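PDB 4O6K: interleukin 22 from Danio rerio, which probably acts as a secreted helical cytokine of the IL-10 family that signals in immunity through a cell-surface receptor, as its human counterpart does. Local coordinates for residues A[31-36]-A[127-132]; A[35-40]-A[134-139]. One frame throughout, in Å; residues are numbered along the deposited sequence.

In the fold
Both contacts fasten one loop, the one between helix 10-24 and helix 39-42, to the last two helices of the chain, 119-128 and 130-140, and they share Pro35 and Tyr36. Their centres lie about 11 Å apart. Each is partly buried, with exposed residues at its margin. Contact 1 sits at the junction of helix 119-128 and helix 130-140 and is mainly polar: a carboxylate takes two backbone N-H groups. Contact 2 lies further along helix 130-140 and is mainly aromatic, with a single weak hydrogen bond across it. The two meet where Arg32 NH2 of contact 1 reaches the hydroxyl of Tyr136 in contact 2, probably as a hydrogen bond.

Contact 1 of 2, residues A[31-36]-A[127-132]; sequences TRLLPY and IGETNT
Glu129 grips the loop 31-36 by its backbone. Its carboxylate spans two successive amides. OE2 accepts from Leu33 N at 2.7 Å, and OE1 accepts from Leu34 N at 2.5 Å. Both bonds are nearly straight, at about 165°, and both use syn lone pairs. The pair of bonds fixes the rotation of the carboxylate. Extended beyond CG (chi2 -174°), the Glu129 chain carries its carboxylate to the loop from the break between the two helices. A water also donates to OE2, and its second bond goes to Thr31 O.

Apolar atoms close in beside the carboxylate. Leu34 lies alongside the Glu129 stem in the opposite direction, with CD1 3.9 Å from Glu129 CB. The same methyl is 4.0 Å from Thr132 CB. Further out, Arg32 folds back along its own loop. Its NE donates to Leu34 O at 2.7 Å, in the guanidinium plane, and a bend at chi3 (-68°) helps turn the group there. Lys125 NZ hydrogen-bonds to Thr31 O, while Tyr58 of helix 47-62 touches both Leu34 and Glu129. A glutamine in place of this glutamate would probably leave one of the two loop amides facing an NH2 group, without its acceptor. The carboxylate thus ties down a loop that has no regular secondary structure, and the two N-H dipoles probably help stabilise its negative charge.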
loop_
_atom_site.group_PDB
_atom_site.type_symbol
_atom_site.label_atom_id
_atom_site.label_comp_id
_atom_site.label_asym_id
_atom_site.label_seq_id
_atom_site.Cartn_x
_atom_site.Cartn_y
_atom_site.Cartn_z
ATOM N N THR A 31 -7.290 -13.767 -6.883
ATOM C CA THR A 31 -5.905 -13.793 -6.428
ATOM C C THR A 31 -5.433 -12.398 -6.031
ATOM O O THR A 31 -6.029 -11.396 -6.428
ATOM C CB THR A 31 -4.970 -14.360 -7.509
ATOM O OG1 THR A 31 -5.032 -13.534 -8.677
ATOM C CG2 THR A 31 -5.382 -15.779 -7.873
ATOM N N ARG A 32 -4.363 -12.336 -5.246
ATOM C CA ARG A 32 -3.884 -11.062 -4.724
ATOM C C ARG A 32 -2.362 -10.941 -4.739
ATOM O O ARG A 32 -1.645 -11.940 -4.676
ATOM C CB ARG A 32 -4.410 -10.860 -3.303
ATOM C CG ARG A 32 -4.078 -11.999 -2.354
ATOM C CD ARG A 32 -4.735 -11.782 -1.002
ATOM N NE ARG A 32 -4.167 -10.640 -0.295
ATOM C CZ ARG A 32 -4.835 -9.899 0.582
ATOM N NH1 ARG A 32 -6.103 -10.178 0.856
ATOM N NH2 ARG A 32 -4.238 -8.877 1.180
ATOM N N LEU A 33 -1.881 -9.704 -4.823
ATOM C CA LEU A 33 -0.450 -9.420 -4.787
ATOM C C LEU A 33 0.008 -9.085 -3.370
ATOM O O LEU A 33 1.084 -9.505 -2.943
ATOM C CB LEU A 33 -0.104 -8.281 -5.747
ATOM C CG LEU A 33 -0.389 -8.568 -7.223
ATOM C CD1 LEU A 33 -0.063 -7.361 -8.088
ATOM C CD2 LEU A 33 0.386 -9.793 -7.690
ATOM N N LEU A 34 -0.808 -8.320 -2.648
ATOM C CA LEU A 34 -0.540 -8.029 -1.244
ATOM C C LEU A 34 -0.594 -9.297 -0.412
ATOM O O LEU A 34 -1.502 -10.111 -0.581
ATOM C CB LEU A 34 -1.549 -7.026 -0.678
ATOM C CG LEU A 34 -1.377 -5.522 -0.874
ATOM C CD1 LEU A 34 -2.518 -4.802 -0.178
ATOM C CD2 LEU A 34 -0.040 -5.053 -0.327
ATOM N N PRO A 35 0.388 -9.478 0.482
ATOM C CA PRO A 35 0.265 -10.544 1.478
ATOM C C PRO A 35 -0.980 -10.319 2.327
ATOM O O PRO A 35 -1.274 -9.178 2.683
ATOM C CB PRO A 35 1.541 -10.403 2.312
ATOM C CG PRO A 35 2.510 -9.716 1.408
ATOM C CD PRO A 35 1.691 -8.796 0.550
ATOM N N TYR A 36 -1.700 -11.388 2.647
ATOM C CA TYR A 36 -2.930 -11.258 3.415
ATOM C C TYR A 36 -2.647 -11.138 4.906
ATOM O O TYR A 36 -1.970 -11.983 5.492
ATOM C CB TYR A 36 -3.854 -12.448 3.147
ATOM C CG TYR A 36 -5.042 -12.521 4.081
ATOM C CD1 TYR A 36 -6.105 -11.636 3.959
ATOM C CD2 TYR A 36 -5.101 -13.482 5.084
ATOM C CE1 TYR A 36 -7.192 -11.703 4.812
ATOM C CE2 TYR A 36 -6.183 -13.557 5.940
ATOM C CZ TYR A 36 -7.224 -12.664 5.800
ATOM O OH TYR A 36 -8.303 -12.736 6.651
ATOM N N ILE A 127 -2.376 -1.519 -7.789
ATOM C CA ILE A 127 -3.070 -0.253 -7.562
ATOM C C ILE A 127 -4.433 -0.481 -6.915
ATOM O O ILE A 127 -4.814 0.221 -5.975
ATOM C CB ILE A 127 -3.244 0.533 -8.884
ATOM C CG1 ILE A 127 -1.954 1.278 -9.230
ATOM C CG2 ILE A 127 -4.382 1.531 -8.781
ATOM C CD1 ILE A 127 -1.919 1.814 -10.643
ATOM N N GLY A 128 -5.153 -1.483 -7.408
ATOM C CA GLY A 128 -6.450 -1.835 -6.862
ATOM C C GLY A 128 -6.368 -2.362 -5.442
ATOM O O GLY A 128 -7.362 -2.370 -4.715
ATOM N N GLU A 129 -5.181 -2.807 -5.045
ATOM C CA GLU A 129 -4.978 -3.358 -3.712
ATOM C C GLU A 129 -4.488 -2.314 -2.711
ATOM O O GLU A 129 -4.332 -2.612 -1.529
ATOM C CB GLU A 129 -3.983 -4.520 -3.774
ATOM C CG GLU A 129 -4.447 -5.686 -4.634
ATOM C CD GLU A 129 -3.504 -6.871 -4.567
ATOM O OE1 GLU A 129 -2.784 -7.003 -3.557
ATOM O OE2 GLU A 129 -3.482 -7.674 -5.523
ATOM N N THR A 130 -4.258 -1.091 -3.182
ATOM C CA THR A 130 -3.744 -0.025 -2.325
ATOM C C THR A 130 -4.691 0.284 -1.167
ATOM O O THR A 130 -4.254 0.535 -0.044
ATOM C CB THR A 130 -3.492 1.272 -3.119
ATOM O OG1 THR A 130 -2.812 0.965 -4.342
ATOM C CG2 THR A 130 -2.651 2.240 -2.305
ATOM N N ASN A 131 -5.988 0.261 -1.457
ATOM C CA ASN A 131 -7.016 0.497 -0.450
ATOM C C ASN A 131 -6.899 -0.506 0.696
ATOM O O ASN A 131 -7.046 -0.147 1.864
ATOM C CB ASN A 131 -8.407 0.422 -1.089
ATOM C CG ASN A 131 -9.503 0.979 -0.194
ATOM O OD1 ASN A 131 -10.668 1.028 -0.587
ATOM N ND2 ASN A 131 -9.132 1.425 1.000
ATOM N N THR A 132 -6.639 -1.763 0.349
ATOM C CA THR A 132 -6.472 -2.829 1.333
ATOM C C THR A 132 -5.230 -2.609 2.201
ATOM O O THR A 132 -5.252 -2.847 3.410
ATOM C CB THR A 132 -6.379 -4.209 0.646
ATOM O OG1 THR A 132 -7.592 -4.467 -0.074
ATOM C CG2 THR A 132 -6.159 -5.316 1.671
HETATM O O HOH W 1 -6.000 -8.355 -5.933
#

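Contact 2 of 2, residues A[35-40]-A[134-139]; sequences PYFSHD and YHYLFE
Tyr136 and Phe37 form a mainly aromatic contact between helix 130-140 and the loop leading into helix 39-42. The Tyr136 ring reaches out from the helix and lies against the loop backbone. Phe37 CB sits over the centre of one face, 3.8 Å from the Tyr136 ring centroid, as a CH-pi contact. The two rings meet obliquely, their planes at 53°. Phe37 CD1 comes within 3.8 Å of Tyr136 CE2. With its CG beside the backbone N (chi1 -81°), the Phe37 ring lies by the CD2-CE2 side of the tyrosine ring.

The edge of the Tyr136 ring faces Pro35 O, with CE2 3.5 Å from that oxygen. At the far end, Tyr136 OH takes a weak hydrogen bond from Phe37 N at 3.3 Å. Its stronger partner is Arg32 NH2, so the hydroxyl links two points of the loop. Asn51 and Leu42 touch both aromatic side chains, and Leu103 packs on Phe37. Ser38 then starts helix 39-42 as its N-cap, with OG bonded to Met41 N. This is loop-to-helix packing within the all-helical bundle that forms the C-terminal, cytokine part of this IL-10-family protein, where the linker from Thr31 onward packs against the last helix, 130-140.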
loop_
_atom_site.group_PDB
_atom_site.type_symbol
_atom_site.label_atom_id
_atom_site.label_comp_id
_atom_site.label_asym_id
_atom_site.label_seq_id
_atom_site.Cartn_x
_atom_site.Cartn_y
_atom_site.Cartn_z
ATOM N N PRO A 35 0.388 -9.478 0.482
ATOM C CA PRO A 35 0.265 -10.544 1.478
ATOM C C PRO A 35 -0.980 -10.319 2.327
ATOM O O PRO A 35 -1.274 -9.178 2.683
ATOM C CB PRO A 35 1.541 -10.403 2.312
ATOM C CG PRO A 35 2.510 -9.716 1.408
ATOM C CD PRO A 35 1.691 -8.796 0.550
ATOM N N TYR A 36 -1.700 -11.388 2.647
ATOM C CA TYR A 36 -2.930 -11.258 3.415
ATOM C C TYR A 36 -2.647 -11.138 4.906
ATOM O O TYR A 36 -1.970 -11.983 5.492
ATOM C CB TYR A 36 -3.854 -12.448 3.147
ATOM C CG TYR A 36 -5.042 -12.521 4.081
ATOM C CD1 TYR A 36 -6.105 -11.636 3.959
ATOM C CD2 TYR A 36 -5.101 -13.482 5.084
ATOM C CE1 TYR A 36 -7.192 -11.703 4.812
ATOM C CE2 TYR A 36 -6.183 -13.557 5.940
ATOM C CZ TYR A 36 -7.224 -12.664 5.800
ATOM O OH TYR A 36 -8.303 -12.736 6.651
ATOM N N PHE A 37 -3.171 -10.078 5.511
ATOM C CA PHE A 37 -3.081 -9.896 6.953
ATOM C C PHE A 37 -4.449 -10.110 7.586
ATOM O O PHE A 37 -5.390 -9.366 7.313
ATOM C CB PHE A 37 -2.558 -8.501 7.301
ATOM C CG PHE A 37 -1.063 -8.370 7.220
ATOM C CD1 PHE A 37 -0.424 -8.282 5.995
ATOM C CD2 PHE A 37 -0.297 -8.328 8.376
ATOM C CE1 PHE A 37 0.952 -8.157 5.922
ATOM C CE2 PHE A 37 1.077 -8.205 8.310
ATOM C CZ PHE A 37 1.703 -8.118 7.082
ATOM N N SER A 38 -4.554 -11.129 8.431
ATOM C CA SER A 38 -5.785 -11.381 9.165
ATOM C C SER A 38 -5.936 -10.376 10.299
ATOM O O SER A 38 -5.012 -9.614 10.586
ATOM C CB SER A 38 -5.806 -12.808 9.717
ATOM O OG SER A 38 -4.832 -12.972 10.733
ATOM N N HIS A 39 -7.105 -10.371 10.929
ATOM C CA HIS A 39 -7.360 -9.503 12.073
ATOM C C HIS A 39 -6.340 -9.741 13.183
ATOM O O HIS A 39 -5.827 -8.795 13.779
ATOM C CB HIS A 39 -8.776 -9.721 12.609
ATOM C CG HIS A 39 -9.040 -9.026 13.907
ATOM N ND1 HIS A 39 -9.491 -7.725 13.979
ATOM C CD2 HIS A 39 -8.914 -9.450 15.187
ATOM C CE1 HIS A 39 -9.631 -7.378 15.245
ATOM N NE2 HIS A 39 -9.287 -8.407 16.001
ATOM N N ASP A 40 -6.055 -11.010 13.452
ATOM C CA ASP A 40 -5.078 -11.381 14.468
ATOM C C ASP A 40 -3.676 -10.905 14.103
ATOM O O ASP A 40 -2.940 -10.398 14.950
ATOM C CB ASP A 40 -5.077 -12.897 14.677
ATOM C CG ASP A 40 -6.272 -13.375 15.478
ATOM O OD1 ASP A 40 -7.036 -12.573 16.017
ATOM O OD2 ASP A 40 -6.443 -14.690 15.557
ATOM N N TYR A 134 -3.925 0.271 2.898
ATOM C CA TYR A 134 -4.280 1.398 3.754
ATOM C C TYR A 134 -5.045 0.920 4.982
ATOM O O TYR A 134 -4.856 1.426 6.088
ATOM C CB TYR A 134 -5.122 2.403 2.970
ATOM C CG TYR A 134 -4.939 3.845 3.381
ATOM C CD1 TYR A 134 -3.722 4.487 3.207
ATOM C CD2 TYR A 134 -5.997 4.575 3.911
ATOM C CE1 TYR A 134 -3.556 5.809 3.569
ATOM C CE2 TYR A 134 -5.840 5.899 4.271
ATOM C CZ TYR A 134 -4.615 6.510 4.098
ATOM O OH TYR A 134 -4.447 7.827 4.456
ATOM N N HIS A 135 -5.910 -0.064 4.764
ATOM C CA HIS A 135 -6.676 -0.696 5.830
ATOM C C HIS A 135 -5.770 -1.425 6.820
ATOM O O HIS A 135 -5.981 -1.361 8.032
ATOM C CB HIS A 135 -7.697 -1.661 5.220
ATOM C CG HIS A 135 -8.060 -2.810 6.107
ATOM N ND1 HIS A 135 -8.565 -2.646 7.379
ATOM C CD2 HIS A 135 -7.994 -4.146 5.898
ATOM C CE1 HIS A 135 -8.790 -3.831 7.917
ATOM N NE2 HIS A 135 -8.452 -4.759 7.038
ATOM N N TYR A 136 -4.765 -2.120 6.295
ATOM C CA TYR A 136 -3.781 -2.805 7.129
ATOM C C TYR A 136 -3.035 -1.813 8.014
ATOM O O TYR A 136 -2.857 -2.039 9.212
ATOM C CB TYR A 136 -2.793 -3.588 6.263
ATOM C CG TYR A 136 -3.397 -4.797 5.583
ATOM C CD1 TYR A 136 -4.683 -5.223 5.890
ATOM C CD2 TYR A 136 -2.678 -5.513 4.634
ATOM C CE1 TYR A 136 -5.238 -6.327 5.271
ATOM C CE2 TYR A 136 -3.224 -6.617 4.010
ATOM C CZ TYR A 136 -4.503 -7.020 4.332
ATOM O OH TYR A 136 -5.050 -8.118 3.713
ATOM N N LEU A 137 -2.598 -0.715 7.406
ATOM C CA LEU A 137 -1.918 0.356 8.122
ATOM C C LEU A 137 -2.824 0.974 9.180
ATOM O O LEU A 137 -2.406 1.187 10.315
ATOM C CB LEU A 137 -1.440 1.429 7.143
ATOM C CG LEU A 137 -0.344 0.975 6.178
ATOM C CD1 LEU A 137 -0.187 1.964 5.037
ATOM C CD2 LEU A 137 0.968 0.795 6.922
ATOM N N PHE A 138 -4.062 1.265 8.794
ATOM C CA PHE A 138 -5.040 1.857 9.702
ATOM C C PHE A 138 -5.179 1.052 10.992
ATOM O O PHE A 138 -5.157 1.611 12.084
ATOM C CB PHE A 138 -6.403 1.974 9.010
ATOM C CG PHE A 138 -7.437 2.727 9.807
ATOM C CD1 PHE A 138 -8.201 2.082 10.768
ATOM C CD2 PHE A 138 -7.650 4.078 9.587
ATOM C CE1 PHE A 138 -9.154 2.769 11.495
ATOM C CE2 PHE A 138 -8.601 4.769 10.313
ATOM C CZ PHE A 138 -9.353 4.114 11.266
ATOM N N GLU A 139 -5.318 -0.262 10.860
ATOM C CA GLU A 139 -5.553 -1.117 12.018
ATOM C C GLU A 139 -4.281 -1.431 12.806
ATOM O O GLU A 139 -4.290 -1.415 14.035
ATOM C CB GLU A 139 -6.238 -2.415 11.584
ATOM C CG GLU A 139 -7.590 -2.180 10.935
ATOM C CD GLU A 139 -8.535 -3.351 11.093
ATOM O OE1 GLU A 139 -8.103 -4.407 11.602
ATOM O OE2 GLU A 139 -9.718 -3.211 10.716
#